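Phosphodiesterase (PDB 6CPU) is a phosphodiesterase of the HD-type superfamily, a largely helical protein that holds a zinc and a magnesium ion. Local coordinates at residues C233-I238 and H317-A322. Residues are numbered along the deposited sequence; the frame is centred on the assembly and turned at random.
Sequences CVYLMI and HTVLIA
The ring of Tyr-235 meets Val-319 obliquely, and the touching falls to its outer end. Val-319 CG1 lies 3.9 Å from Tyr-235 OH. The contact joins helix 227-242 to the long loop between helices 276-292 and 336-348, in the all-helical part of this phosphodiesterase fold. The tyrosine CG stands anti to the backbone N (chi1 158°), which carries the ring from the side of its helix to the loop. Within 317-322, Ile-321 CG1 lies over one face of the His-317 ring, toward its rim; this pair does not touch the helix segment. Leu-236 gives the largest share of the buried surface, followed by Leu-320. Its CD2 reaches the loop backbone, 3.5 Å from Thr-318 O and 3.6 Å from Val-319 CA. Tyr-232 packs its ring against that of Tyr-235, with planes at about 55°, and its hydroxyl hydrogen-bonds Thr-318 O. Leu-320 points toward the helix. Its CG sits 4.2 Å from Leu-236 CB, and its CD1 packs against the Leu-236 carbonyl oxygen. Phe-287 of helix 276-292 and Phe-299 also touch Leu-320. Gln-301 ties down the loop: its NE2 bonds Val-319 O and its OE1 takes the Ile-321 N-H. No direct hydrogen bond links 233-238 with 317-322. Leu-236 O, beside Leu-320 CD1, is bridged to the loop by a water. The water donates a hydrogen bond to Leu-236 O at 2.8 Å and accepts a longer one from Leu-320 N at 3.2 Å.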
loop_
_atom_site.group_PDB
_atom_site.type_symbol
_atom_site.label_atom_id
_atom_site.label_comp_id
_atom_site.label_asym_id
_atom_site.label_seq_id
_atom_site.Cartn_x
_atom_site.Cartn_y
_atom_site.Cartn_z
ATOM N N CYS A 233 1.876 6.619 11.208
ATOM C CA CYS A 233 2.766 5.490 11.469
ATOM C C CYS A 233 3.891 5.376 10.444
ATOM O O CYS A 233 5.049 5.151 10.808
ATOM C CB CYS A 233 1.992 4.175 11.524
ATOM S SG CYS A 233 0.864 4.014 12.938
ATOM N N VAL A 234 3.563 5.532 9.163
ATOM C CA VAL A 234 4.584 5.513 8.132
ATOM C C VAL A 234 5.587 6.653 8.355
ATOM O O VAL A 234 6.792 6.451 8.252
ATOM C CB VAL A 234 3.978 5.620 6.721
ATOM C CG1 VAL A 234 5.079 5.700 5.670
ATOM C CG2 VAL A 234 3.089 4.422 6.427
ATOM N N TYR A 235 5.086 7.841 8.672
ATOM C CA TYR A 235 5.956 8.982 8.929
ATOM C C TYR A 235 6.941 8.666 10.069
ATOM O O TYR A 235 8.135 8.904 9.940
ATOM C CB TYR A 235 5.134 10.247 9.232
ATOM C CG TYR A 235 5.911 11.281 10.008
ATOM C CD1 TYR A 235 6.946 11.991 9.415
ATOM C CD2 TYR A 235 5.647 11.507 11.358
ATOM C CE1 TYR A 235 7.681 12.931 10.144
ATOM C CE2 TYR A 235 6.369 12.440 12.085
ATOM C CZ TYR A 235 7.387 13.143 11.476
ATOM O OH TYR A 235 8.100 14.068 12.225
ATOM N N LEU A 236 6.438 8.110 11.165
ATOM C CA LEU A 236 7.291 7.754 12.304
ATOM C C LEU A 236 8.436 6.832 11.888
ATOM O O LEU A 236 9.599 7.064 12.229
ATOM C CB LEU A 236 6.464 7.083 13.404
ATOM C CG LEU A 236 5.509 8.002 14.151
ATOM C CD1 LEU A 236 4.598 7.193 15.054
ATOM C CD2 LEU A 236 6.268 9.070 14.934
ATOM N N MET A 237 8.109 5.807 11.111
ATOM C CA MET A 237 9.100 4.820 10.703
ATOM C C MET A 237 10.101 5.308 9.672
ATOM O O MET A 237 11.309 5.076 9.810
ATOM C CB MET A 237 8.395 3.562 10.229
ATOM C CG MET A 237 7.748 2.836 11.380
ATOM S SD MET A 237 6.943 1.309 10.903
ATOM C CE MET A 237 5.357 1.893 10.307
ATOM N N ILE A 238 9.621 6.006 8.648
ATOM C CA ILE A 238 10.513 6.504 7.611
ATOM C C ILE A 238 11.374 7.674 8.095
ATOM O O ILE A 238 12.565 7.726 7.782
ATOM C CB ILE A 238 9.742 6.882 6.328
ATOM C CG1 ILE A 238 8.996 5.660 5.774
ATOM C CG2 ILE A 238 10.682 7.458 5.286
ATOM C CD1 ILE A 238 9.871 4.556 5.220
ATOM N N HIS A 317 5.937 12.242 24.192
ATOM C CA HIS A 317 6.672 12.278 22.925
ATOM C C HIS A 317 5.732 11.997 21.749
ATOM O O HIS A 317 4.857 11.146 21.864
ATOM C CB HIS A 317 7.793 11.250 22.940
ATOM C CG HIS A 317 8.738 11.410 24.088
ATOM N ND1 HIS A 317 9.628 12.456 24.172
ATOM C CD2 HIS A 317 8.934 10.659 25.195
ATOM C CE1 HIS A 317 10.334 12.342 25.281
ATOM N NE2 HIS A 317 9.927 11.265 25.923
ATOM N N THR A 318 5.910 12.718 20.641
ATOM C CA THR A 318 5.106 12.493 19.425
ATOM C C THR A 318 5.898 11.852 18.282
ATOM O O THR A 318 5.324 11.556 17.232
ATOM C CB THR A 318 4.472 13.802 18.899
ATOM O OG1 THR A 318 5.497 14.778 18.663
ATOM C CG2 THR A 318 3.461 14.338 19.897
ATOM N N VAL A 319 7.199 11.641 18.480
ATOM C CA VAL A 319 8.026 10.911 17.523
ATOM C C VAL A 319 8.874 9.865 18.238
ATOM O O VAL A 319 9.021 9.910 19.459
ATOM C CB VAL A 319 8.943 11.844 16.699
ATOM C CG1 VAL A 319 8.116 12.854 15.917
ATOM C CG2 VAL A 319 9.962 12.555 17.584
ATOM N N LEU A 320 9.437 8.934 17.469
ATOM C CA LEU A 320 10.256 7.860 18.035
ATOM C C LEU A 320 11.557 8.460 18.570
ATOM O O LEU A 320 12.232 9.220 17.866
ATOM C CB LEU A 320 10.568 6.785 16.990
ATOM C CG LEU A 320 9.374 6.154 16.270
ATOM C CD1 LEU A 320 9.824 4.970 15.425
ATOM C CD2 LEU A 320 8.272 5.733 17.236
ATOM N N ILE A 321 11.879 8.147 19.822
ATOM C CA ILE A 321 13.069 8.693 20.473
ATOM C C ILE A 321 14.126 7.599 20.568
ATOM O O ILE A 321 13.991 6.682 21.363
ATOM C CB ILE A 321 12.759 9.216 21.895
ATOM C CG1 ILE A 321 11.580 10.196 21.890
ATOM C CG2 ILE A 321 13.996 9.868 22.503
ATOM C CD1 ILE A 321 11.785 11.443 21.054
ATOM N N ALA A 322 15.167 7.704 19.753
ATOM C CA ALA A 322 16.233 6.707 19.714
ATOM C C ALA A 322 16.978 6.629 21.049
ATOM O O ALA A 322 17.187 7.648 21.706
ATOM C CB ALA A 322 17.210 7.043 18.598
HETATM O O HOH W 1 9.932 8.920 14.348
#